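Local coordinates for Lmo1499 protein (Listeria monocytogenes, PDB 4IIW) that probably acts as a membrane-bound lytic endotransglycosylase, cleaving nascent peptidoglycan strands within the chain and so terminating their elongation, at residues I49-S53 with F68-K73; N79-Y85 with M100-V106; I39-I43 with I55-V61; A107-I113 with R125-Y129. All blocks are in the same frame, centred on the assembly; numbering follows the deposited sequence.

How the interactions relate
Interactions 1, 2 and 3 form one cluster, with centres about 13 to 14 Å apart, in an N-terminal unit of two helices against a two-stranded sheet, consistent with a LysM-like fold. Interaction 3 sets strand 39-43 on helix 49-58, and interaction 1 sets that helix on helix 65-75. Interaction 2 joins strand 83-87, the sheet partner of 39-43, to the end of helix 93-102. Ile52 of interaction 1 packs on Leu80 and Met100 of interaction 2. Interaction 4 continues directly from Val106 into the larger part of the chain; its centre lies about 16 Å from that of interaction 2 and about 29 Å from that of interaction 1. All four lie away from Glu232, predicted to be important for catalysis.

Interaction 1 of 4, residues I49-S53 with F68-K73; sequences ISDIS and FSFYVK. With SO4 (sulfate ion), chain N.
Ile49 lies across Val72 and Ser69 where helices 49-58 and 65-75 meet. Its CB points toward helix 65-75, with O4 of a sulfate ion, probably from the crystallisation liquor, to one side, and CG1 passes beside the same sulfate. The CG2 branch, anti to the backbone N, turns inward and meets Ser69 OG at 3.9 Å and, a little farther off, Val72 CG1. At the tip, CD1 rests 3.9 Å from Val72 CG1 and reaches the aliphatic CG of Lys73; the isoleucine and valine lie alongside each other, pointing opposite ways. The sulfate sits at the N-terminal end of helix 49-58, beside Ile49 N, but that bond is modelled too short to be relied on.

One turn on, two serines join the helices: Ser53 OG and Ser69 OG are hydrogen-bonded, 2.7 Å apart. Ser53 OG donates to Ile49 O (3.0 Å), approaching from above the carbonyl plane, so this oxygen takes both the hydroxyl and the amide N of Ser53. The same OG lies at the edge of the Phe68 ring, in its plane, beside CD1. A water links Ser69 OG to Ser50 OG, whose hydroxyl is also bonded to Glu57 of the third subunit. Val97 of helix 93-102 packs on the Phe68 ring. The segment axes approach to 9.5 Å at 132° between their directions, a helix pair consistent with the two consecutive helices of a LysM-like beta-alpha-alpha-beta unit.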
# COMPACT_ATOMS: atom_id res chain seq x y z
N ILE B 49 -14.65 11.30 0.70
CA ILE B 49 -13.84 10.44 -0.15
C ILE B 49 -14.46 9.04 -0.20
O ILE B 49 -14.56 8.43 -1.25
CB ILE B 49 -12.39 10.40 0.35
CG1 ILE B 49 -11.79 11.81 0.27
CG2 ILE B 49 -11.57 9.44 -0.50
CD1 ILE B 49 -10.41 11.92 0.92
N SER B 50 -14.94 8.54 0.92
CA SER B 50 -15.57 7.23 0.90
C SER B 50 -16.81 7.30 0.01
O SER B 50 -17.04 6.42 -0.80
CB SER B 50 -15.92 6.76 2.31
OG SER B 50 -14.72 6.44 3.02
N ASP B 51 -17.58 8.37 0.15
CA ASP B 51 -18.75 8.54 -0.69
C ASP B 51 -18.39 8.38 -2.16
O ASP B 51 -19.03 7.60 -2.86
CB ASP B 51 -19.39 9.90 -0.47
CG ASP B 51 -20.11 9.98 0.84
OD1 ASP B 51 -20.58 8.92 1.30
OD2 ASP B 51 -20.23 11.09 1.41
N ILE B 52 -17.36 9.09 -2.60
CA ILE B 52 -16.92 9.07 -4.00
C ILE B 52 -16.43 7.70 -4.46
O ILE B 52 -16.81 7.22 -5.53
CB ILE B 52 -15.80 10.10 -4.24
CG1 ILE B 52 -16.34 11.53 -4.05
CG2 ILE B 52 -15.22 9.97 -5.63
CD1 ILE B 52 -15.26 12.58 -3.96
N SER B 53 -15.57 7.10 -3.65
CA SER B 53 -15.04 5.78 -3.95
C SER B 53 -16.16 4.77 -4.20
O SER B 53 -16.13 4.00 -5.16
CB SER B 53 -14.18 5.29 -2.78
OG SER B 53 -13.11 6.18 -2.52
N PHE B 68 -9.27 2.73 -3.91
CA PHE B 68 -9.36 4.07 -4.47
C PHE B 68 -9.22 5.13 -3.37
O PHE B 68 -8.59 6.15 -3.57
CB PHE B 68 -10.68 4.22 -5.21
CG PHE B 68 -10.81 5.50 -5.95
CD1 PHE B 68 -11.40 6.60 -5.36
CD2 PHE B 68 -10.35 5.60 -7.25
CE1 PHE B 68 -11.51 7.80 -6.05
CE2 PHE B 68 -10.47 6.80 -7.94
CZ PHE B 68 -11.05 7.90 -7.33
N SER B 69 -9.83 4.92 -2.21
CA SER B 69 -9.70 5.86 -1.11
C SER B 69 -8.25 5.99 -0.70
O SER B 69 -7.78 7.09 -0.38
CB SER B 69 -10.52 5.43 0.10
OG SER B 69 -11.89 5.56 -0.18
N PHE B 70 -7.54 4.87 -0.71
CA PHE B 70 -6.14 4.87 -0.35
C PHE B 70 -5.34 5.67 -1.36
O PHE B 70 -4.44 6.40 -1.00
CB PHE B 70 -5.60 3.43 -0.26
CG PHE B 70 -4.15 3.36 0.11
CD1 PHE B 70 -3.74 3.42 1.43
CD2 PHE B 70 -3.18 3.23 -0.87
CE1 PHE B 70 -2.41 3.38 1.76
CE2 PHE B 70 -1.84 3.18 -0.54
CZ PHE B 70 -1.46 3.25 0.77
N TYR B 71 -5.66 5.54 -2.64
CA TYR B 71 -4.93 6.28 -3.67
C TYR B 71 -5.04 7.78 -3.42
O TYR B 71 -4.02 8.52 -3.44
CB TYR B 71 -5.46 5.95 -5.06
CG TYR B 71 -4.74 6.66 -6.16
CD1 TYR B 71 -4.99 7.99 -6.43
CD2 TYR B 71 -3.82 5.99 -6.95
CE1 TYR B 71 -4.33 8.64 -7.44
CE2 TYR B 71 -3.15 6.63 -7.96
CZ TYR B 71 -3.40 7.96 -8.21
OH TYR B 71 -2.73 8.63 -9.23
N VAL B 72 -6.28 8.20 -3.20
CA VAL B 72 -6.60 9.62 -3.00
C VAL B 72 -5.85 10.20 -1.80
O VAL B 72 -5.29 11.29 -1.87
CB VAL B 72 -8.11 9.81 -2.78
CG1 VAL B 72 -8.43 11.22 -2.40
CG2 VAL B 72 -8.88 9.39 -4.02
N LYS B 73 -5.82 9.45 -0.72
CA LYS B 73 -5.18 9.91 0.50
C LYS B 73 -3.65 9.89 0.38
O LYS B 73 -2.99 10.85 0.79
CB LYS B 73 -5.67 9.08 1.70
CG LYS B 73 -7.17 9.26 2.00
CD LYS B 73 -7.69 8.27 3.02
CE LYS B 73 -9.21 8.43 3.27
NZ LYS B 73 -9.72 7.62 4.44
S SO4 N . -13.50 13.08 3.94
O1 SO4 N . -12.35 13.98 3.83
O2 SO4 N . -13.09 11.84 4.62
O3 SO4 N . -14.59 13.73 4.68
O4 SO4 N . -13.92 12.76 2.58
O HOH W 1 -13.28 4.20 1.94

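Interaction 2 of 4, residues N79-Y85 with M100-V106; sequences NLKAGNY and MQEGKTV
The Schellman motif that ends helix 93-102, with Gly103 at positive phi as its C-prime residue, sets its glycine CA against Lys81 CG and leads into Thr105 beneath the Tyr85 ring. That ring lies between two aliphatic groups. Selenomethionine Met100 puts CG over one face, 4.0 Å from the ring centroid, with SE farther above the same face; Thr105 CG2 comes over the opposite face at 3.6 Å from the centroid. The phenol is tied down at its far end, where Tyr85 OH donates to Lys81 O (2.6 Å), an acceptor lying in the plane of the ring at its edge.

Lys81 N gives a nearly straight bond to Met100 O (3.0 Å, 166°), fixing the loop to the last helical turn. Strand 83-87, which Tyr85 belongs to, pairs antiparallel with strand 39-43 in a sheet consistent with a LysM-like unit, where Gly83 bonds Ile43 and Tyr85 bonds Val41. Bent at chi2 and chi4, the Lys81 chain curls so that NZ donates to Asn79 O (3.1 Å) and only weakly to Gln101 O. Gln101 NE2 meets Asn79 OD1 on a lone pair at 2.8 Å, though the two amide planes stand 88° apart. At the other end of the contact, Val106 N donates to Asn84 O at 2.7 Å and 169°, while Val106 CG2 leans on the backbone of Tyr85.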
# COMPACT_ATOMS: atom_id res chain seq x y z
N ASN B 79 -8.97 17.41 -3.13
CA ASN B 79 -9.78 18.48 -3.70
C ASN B 79 -10.67 18.00 -4.87
O ASN B 79 -10.60 18.54 -5.97
CB ASN B 79 -8.87 19.64 -4.16
CG ASN B 79 -7.79 19.19 -5.20
OD1 ASN B 79 -7.39 18.03 -5.26
ND2 ASN B 79 -7.33 20.14 -6.01
N LEU B 80 -11.54 17.02 -4.62
CA LEU B 80 -12.39 16.46 -5.68
C LEU B 80 -13.75 17.20 -5.79
O LEU B 80 -14.58 17.19 -4.88
CB LEU B 80 -12.61 14.97 -5.43
CG LEU B 80 -11.37 14.08 -5.14
CD1 LEU B 80 -11.79 12.65 -4.79
CD2 LEU B 80 -10.36 14.06 -6.27
N LYS B 81 -13.97 17.81 -6.95
CA LYS B 81 -15.17 18.62 -7.18
C LYS B 81 -16.44 17.79 -7.41
O LYS B 81 -16.41 16.78 -8.08
CB LYS B 81 -14.92 19.53 -8.39
CG LYS B 81 -13.67 20.44 -8.29
CD LYS B 81 -13.76 21.46 -7.14
CE LYS B 81 -12.47 22.31 -7.02
NZ LYS B 81 -11.25 21.46 -6.71
N ALA B 82 -17.56 18.24 -6.84
CA ALA B 82 -18.85 17.56 -7.05
C ALA B 82 -19.31 17.79 -8.50
O ALA B 82 -18.83 18.70 -9.16
CB ALA B 82 -19.90 18.10 -6.07
N GLY B 83 -20.22 16.96 -8.99
CA GLY B 83 -20.77 17.13 -10.35
C GLY B 83 -20.94 15.85 -11.15
O GLY B 83 -20.80 14.74 -10.62
N ASN B 84 -21.23 16.01 -12.43
CA ASN B 84 -21.43 14.88 -13.34
C ASN B 84 -20.22 14.69 -14.24
O ASN B 84 -19.78 15.63 -14.91
CB ASN B 84 -22.69 15.10 -14.17
CG ASN B 84 -23.94 15.28 -13.31
OD1 ASN B 84 -24.03 14.72 -12.21
ND2 ASN B 84 -24.89 16.06 -13.80
N TYR B 85 -19.68 13.47 -14.26
CA TYR B 85 -18.49 13.11 -15.04
C TYR B 85 -18.74 11.93 -15.99
O TYR B 85 -19.54 11.05 -15.68
CB TYR B 85 -17.37 12.72 -14.07
CG TYR B 85 -16.94 13.82 -13.12
CD1 TYR B 85 -15.90 14.69 -13.46
CD2 TYR B 85 -17.58 14.00 -11.89
CE1 TYR B 85 -15.50 15.70 -12.60
CE2 TYR B 85 -17.18 15.02 -11.01
CZ TYR B 85 -16.14 15.86 -11.38
OH TYR B 85 -15.74 16.88 -10.56
N MSE B 100 -11.73 14.92 -11.69
CA MSE B 100 -12.45 15.44 -10.53
C MSE B 100 -11.72 16.63 -9.88
O MSE B 100 -12.36 17.58 -9.44
CB MSE B 100 -12.73 14.33 -9.52
CG MSE B 100 -13.64 13.24 -10.07
SE MSE B 100 -14.05 11.80 -8.84
CE MSE B 100 -15.24 10.82 -9.98
N GLN B 101 -10.40 16.59 -9.81
CA GLN B 101 -9.63 17.69 -9.25
C GLN B 101 -9.88 18.96 -10.05
O GLN B 101 -10.24 19.99 -9.49
CB GLN B 101 -8.13 17.39 -9.22
CG GLN B 101 -7.70 16.43 -8.11
CD GLN B 101 -6.20 16.22 -8.06
OE1 GLN B 101 -5.60 15.71 -9.00
NE2 GLN B 101 -5.59 16.60 -6.94
N GLU B 102 -9.67 18.85 -11.36
CA GLU B 102 -9.87 19.97 -12.28
C GLU B 102 -11.35 20.29 -12.48
O GLU B 102 -11.70 21.37 -12.94
CB GLU B 102 -9.22 19.66 -13.63
CG GLU B 102 -7.70 19.54 -13.57
CD GLU B 102 -7.10 18.88 -14.81
OE1 GLU B 102 -7.81 18.74 -15.82
OE2 GLU B 102 -5.91 18.49 -14.76
N GLY B 103 -12.21 19.35 -12.15
CA GLY B 103 -13.65 19.55 -12.29
C GLY B 103 -14.10 19.55 -13.73
O GLY B 103 -14.99 20.32 -14.10
N LYS B 104 -13.49 18.69 -14.55
CA LYS B 104 -13.84 18.59 -15.96
C LYS B 104 -15.06 17.71 -16.08
O LYS B 104 -14.98 16.55 -16.44
CB LYS B 104 -12.67 18.05 -16.80
CG LYS B 104 -11.43 18.99 -16.88
CD LYS B 104 -11.69 20.39 -17.54
CE LYS B 104 -12.02 20.30 -19.03
NZ LYS B 104 -12.02 21.63 -19.73
N THR B 105 -16.21 18.32 -15.77
CA THR B 105 -17.50 17.65 -15.78
C THR B 105 -18.19 17.64 -17.16
O THR B 105 -17.75 18.29 -18.10
CB THR B 105 -18.45 18.31 -14.72
OG1 THR B 105 -18.50 19.72 -14.92
CG2 THR B 105 -17.93 18.05 -13.31
N VAL B 106 -19.28 16.87 -17.25
CA VAL B 106 -20.09 16.73 -18.47
C VAL B 106 -20.69 18.05 -18.92
O VAL B 106 -21.55 18.59 -18.22
CB VAL B 106 -21.30 15.78 -18.23
CG1 VAL B 106 -22.29 15.87 -19.39
CG2 VAL B 106 -20.84 14.35 -18.00

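Interaction 3 of 4, residues I39-I43 with I55-V61; sequences ITVEI and ILEDKKV
Ile39 carries CG1 anti to its carbonyl carbon (chi1 -52°) with the chain extended beyond, which brings CD1 to Val61 CG2 at 4.0 Å, with Lys59 O beside it. Ile43 starts out the same way but bends at chi2 (-51°), bringing its CD1 back to the helix, 4.0 Å from Ile55 CD1. The contact thus lays strand 39-43 over the C-terminal end of helix 49-58, an arrangement consistent with the first strand and first helix of a LysM-like beta-alpha-alpha-beta unit. No hydrogen bond crosses it; the strand is bonded on its edge to 83-87, and its side chains do the packing.

Val41 sits between the two isoleucines. Its CG1 touches Lys59 CB at 3.9 Å, the two side chains passing each other head to tail, and Val61 CG2 at 4.0 Å. CG2 of the same valine reaches toward Leu56 CD2. Lys59 therefore contributes its aliphatic root, CB and CG, to the packing. The helix ends here in a Schellman motif: Lys60 has positive phi, Lys60 N bonds Glu57 O and Val61 N bonds Leu56 O. The turn brings Val61 back under the strand, with Ile96 of helix 93-102 packed against Val61. At the other end of the strand, Ile55 CD1 lies 3.7 Å from the backbone oxygen of Glu42.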
# COMPACT_ATOMS: atom_id res chain seq x y z
N ILE B 39 -19.48 5.65 -18.85
CA ILE B 39 -20.42 5.59 -17.74
C ILE B 39 -20.50 6.97 -17.10
O ILE B 39 -19.48 7.54 -16.71
CB ILE B 39 -19.96 4.58 -16.64
CG1 ILE B 39 -19.64 3.20 -17.26
CG2 ILE B 39 -21.03 4.46 -15.57
CD1 ILE B 39 -19.02 2.19 -16.30
N THR B 40 -21.70 7.51 -16.98
CA THR B 40 -21.84 8.80 -16.36
C THR B 40 -22.08 8.59 -14.88
O THR B 40 -22.98 7.85 -14.50
CB THR B 40 -23.00 9.62 -16.98
OG1 THR B 40 -24.24 8.99 -16.65
CG2 THR B 40 -22.85 9.72 -18.52
N VAL B 41 -21.26 9.21 -14.04
CA VAL B 41 -21.42 9.10 -12.59
C VAL B 41 -21.74 10.47 -12.03
O VAL B 41 -21.32 11.48 -12.59
CB VAL B 41 -20.15 8.50 -11.85
CG1 VAL B 41 -19.54 7.34 -12.65
CG2 VAL B 41 -19.10 9.56 -11.61
N GLU B 42 -22.46 10.50 -10.91
CA GLU B 42 -22.85 11.74 -10.27
C GLU B 42 -22.32 11.82 -8.85
O GLU B 42 -22.62 10.96 -8.03
CB GLU B 42 -24.36 11.86 -10.26
CG GLU B 42 -24.97 11.72 -11.63
CD GLU B 42 -26.44 12.09 -11.67
OE1 GLU B 42 -27.18 11.70 -10.73
OE2 GLU B 42 -26.87 12.77 -12.64
N ILE B 43 -21.54 12.86 -8.58
CA ILE B 43 -20.98 13.06 -7.25
C ILE B 43 -21.72 14.23 -6.62
O ILE B 43 -21.56 15.37 -7.04
CB ILE B 43 -19.48 13.40 -7.30
CG1 ILE B 43 -18.71 12.35 -8.11
CG2 ILE B 43 -18.94 13.50 -5.91
CD1 ILE B 43 -18.99 10.94 -7.69
N ILE B 55 -19.35 5.30 -4.96
CA ILE B 55 -20.14 5.57 -6.16
C ILE B 55 -19.39 5.01 -7.39
O ILE B 55 -20.00 4.40 -8.26
CB ILE B 55 -20.47 7.05 -6.35
CG1 ILE B 55 -21.42 7.53 -5.26
CG2 ILE B 55 -21.15 7.28 -7.68
CD1 ILE B 55 -21.41 9.03 -5.11
N LEU B 56 -18.06 5.21 -7.45
CA LEU B 56 -17.28 4.68 -8.56
C LEU B 56 -17.40 3.15 -8.64
O LEU B 56 -17.54 2.58 -9.74
CB LEU B 56 -15.80 5.07 -8.43
CG LEU B 56 -15.48 6.57 -8.63
CD1 LEU B 56 -13.99 6.88 -8.33
CD2 LEU B 56 -15.84 7.04 -10.05
N GLU B 57 -17.34 2.49 -7.49
CA GLU B 57 -17.43 1.02 -7.44
C GLU B 57 -18.85 0.61 -7.85
O GLU B 57 -19.03 -0.31 -8.67
CB GLU B 57 -17.06 0.48 -6.05
CG GLU B 57 -16.97 -1.05 -5.95
CD GLU B 57 -16.79 -1.55 -4.50
OE1 GLU B 57 -15.96 -0.99 -3.73
OE2 GLU B 57 -17.49 -2.51 -4.12
N ASP B 58 -19.86 1.28 -7.28
CA ASP B 58 -21.26 0.99 -7.65
C ASP B 58 -21.44 1.06 -9.16
O ASP B 58 -22.07 0.19 -9.74
CB ASP B 58 -22.26 2.00 -7.02
CG ASP B 58 -22.44 1.83 -5.50
OD1 ASP B 58 -22.00 0.79 -4.93
OD2 ASP B 58 -23.03 2.75 -4.89
N LYS B 59 -20.88 2.10 -9.77
CA LYS B 59 -21.02 2.32 -11.21
C LYS B 59 -20.05 1.51 -12.08
O LYS B 59 -20.02 1.66 -13.30
CB LYS B 59 -20.92 3.82 -11.51
CG LYS B 59 -22.18 4.58 -11.09
CD LYS B 59 -23.39 4.12 -11.93
CE LYS B 59 -24.65 4.94 -11.71
NZ LYS B 59 -25.76 4.49 -12.59
N LYS B 60 -19.26 0.66 -11.42
CA LYS B 60 -18.33 -0.25 -12.07
C LYS B 60 -17.24 0.44 -12.87
O LYS B 60 -16.83 -0.06 -13.91
CB LYS B 60 -19.09 -1.25 -12.95
CG LYS B 60 -20.10 -2.06 -12.20
CD LYS B 60 -21.02 -2.77 -13.15
CE LYS B 60 -22.13 -3.51 -12.42
NZ LYS B 60 -23.18 -4.02 -13.38
N VAL B 61 -16.78 1.58 -12.39
CA VAL B 61 -15.69 2.30 -13.04
C VAL B 61 -14.39 1.80 -12.40
O VAL B 61 -13.35 1.73 -13.03
CB VAL B 61 -15.83 3.82 -12.85
CG1 VAL B 61 -14.61 4.56 -13.39
CG2 VAL B 61 -17.12 4.31 -13.48

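Interaction 4 of 4, residues A107-I113 with R125-Y129; sequences APAKLVI and RIVAY
Tyr129 and Leu111 make the heart of this contact, the two side chains crossing at about a right angle. Leu111 CB sits almost over the ring centre, 3.9 Å from the centroid and 13° off the normal. The backbone that leads to it bends round the ring: Ala109 O lies in the ring plane at its edge, 3.6 Å from CE2, and Pro108 O approaches CD2 obliquely.

Leu111 CG is anti to the backbone N (chi1 -179°), and this sets the two methyl groups against the helix. CD1 meets Tyr129 CB at 3.8 Å, with Arg125 O close by, while CD2 reaches Ile126 CG1 at 4.1 Å. Ile193 and Met197 of helix 190-204 pack on the same leucine.

Arg125 is the third main contributor, and its aliphatic part does much of the work. Its CB meets Ile113 CD1 at 3.7 Å. Bends at chi2 and chi3 then bring NE near Val112 O, to which it makes only a weak bond (3.3 Å, 127°). Strand 111-112 pairs antiparallel with 180-181, so the C-terminal end of helix 119-129 packs onto a small two-stranded sheet, a strand-helix packing at the entrance to the larger, mainly helical part of this YceG-like chain.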
# COMPACT_ATOMS: atom_id res chain seq x y z
N ALA B 107 -20.25 18.54 -20.07
CA ALA B 107 -20.75 19.80 -20.67
C ALA B 107 -21.84 19.50 -21.69
O ALA B 107 -21.55 18.96 -22.76
CB ALA B 107 -19.59 20.55 -21.35
N PRO B 108 -23.09 19.84 -21.38
CA PRO B 108 -24.20 19.56 -22.32
C PRO B 108 -24.00 20.15 -23.72
O PRO B 108 -23.62 21.32 -23.86
CB PRO B 108 -25.43 20.20 -21.65
CG PRO B 108 -25.10 20.30 -20.21
CD PRO B 108 -23.58 20.40 -20.11
N ALA B 109 -24.28 19.35 -24.74
CA ALA B 109 -24.16 19.82 -26.12
C ALA B 109 -25.11 20.99 -26.35
O ALA B 109 -24.75 21.95 -27.01
CB ALA B 109 -24.46 18.70 -27.10
N LYS B 110 -26.30 20.93 -25.76
CA LYS B 110 -27.31 21.99 -25.92
C LYS B 110 -27.80 22.53 -24.57
O LYS B 110 -27.63 21.89 -23.55
CB LYS B 110 -28.51 21.45 -26.72
CG LYS B 110 -28.12 20.91 -28.11
CD LYS B 110 -29.29 20.21 -28.78
CE LYS B 110 -28.93 19.68 -30.15
NZ LYS B 110 -30.10 18.98 -30.78
N LEU B 111 -28.39 23.72 -24.61
CA LEU B 111 -28.94 24.36 -23.41
C LEU B 111 -30.44 24.08 -23.31
O LEU B 111 -31.21 24.68 -24.05
CB LEU B 111 -28.69 25.85 -23.47
CG LEU B 111 -29.15 26.69 -22.29
CD1 LEU B 111 -28.72 26.09 -20.93
CD2 LEU B 111 -28.60 28.11 -22.47
N VAL B 112 -30.83 23.16 -22.42
CA VAL B 112 -32.24 22.80 -22.26
C VAL B 112 -32.84 23.52 -21.06
O VAL B 112 -32.31 23.45 -19.97
CB VAL B 112 -32.41 21.28 -22.08
CG1 VAL B 112 -33.89 20.91 -22.04
CG2 VAL B 112 -31.68 20.52 -23.20
N ILE B 113 -33.96 24.20 -21.26
CA ILE B 113 -34.65 24.91 -20.17
C ILE B 113 -36.06 24.33 -20.02
O ILE B 113 -36.94 24.58 -20.85
CB ILE B 113 -34.74 26.44 -20.44
CG1 ILE B 113 -33.34 27.04 -20.63
CG2 ILE B 113 -35.44 27.11 -19.29
CD1 ILE B 113 -32.42 26.90 -19.42
N ARG B 125 -28.50 26.07 -15.45
CA ARG B 125 -28.42 25.39 -16.74
C ARG B 125 -27.50 26.19 -17.66
O ARG B 125 -26.68 25.60 -18.39
CB ARG B 125 -29.82 25.19 -17.34
CG ARG B 125 -30.76 24.37 -16.42
CD ARG B 125 -30.38 22.90 -16.30
NE ARG B 125 -31.03 22.06 -17.31
CZ ARG B 125 -31.88 21.06 -17.05
NH1 ARG B 125 -32.41 20.37 -18.05
NH2 ARG B 125 -32.18 20.72 -15.81
N ILE B 126 -27.59 27.52 -17.59
CA ILE B 126 -26.73 28.39 -18.40
C ILE B 126 -25.25 28.21 -18.06
O ILE B 126 -24.43 28.04 -18.96
CB ILE B 126 -27.10 29.89 -18.25
CG1 ILE B 126 -28.41 30.19 -18.98
CG2 ILE B 126 -25.98 30.75 -18.84
CD1 ILE B 126 -28.96 31.64 -18.79
N VAL B 127 -24.92 28.25 -16.77
CA VAL B 127 -23.52 28.07 -16.31
C VAL B 127 -22.98 26.70 -16.67
O VAL B 127 -21.85 26.58 -17.14
CB VAL B 127 -23.36 28.37 -14.78
CG1 VAL B 127 -22.37 27.43 -14.10
CG2 VAL B 127 -23.00 29.85 -14.57
N ALA B 128 -23.79 25.66 -16.47
CA ALA B 128 -23.40 24.31 -16.84
C ALA B 128 -23.07 24.21 -18.34
O ALA B 128 -22.16 23.50 -18.74
CB ALA B 128 -24.51 23.34 -16.48
N TYR B 129 -23.83 24.93 -19.16
CA TYR B 129 -23.67 24.90 -20.62
C TYR B 129 -22.53 25.77 -21.13
O TYR B 129 -21.83 25.39 -22.06
CB TYR B 129 -24.99 25.32 -21.30
CG TYR B 129 -24.90 25.64 -22.78
CD1 TYR B 129 -24.80 26.96 -23.22
CD2 TYR B 129 -24.96 24.65 -23.74
CE1 TYR B 129 -24.73 27.27 -24.56
CE2 TYR B 129 -24.89 24.95 -25.09
CZ TYR B 129 -24.78 26.26 -25.50
OH TYR B 129 -24.71 26.58 -26.84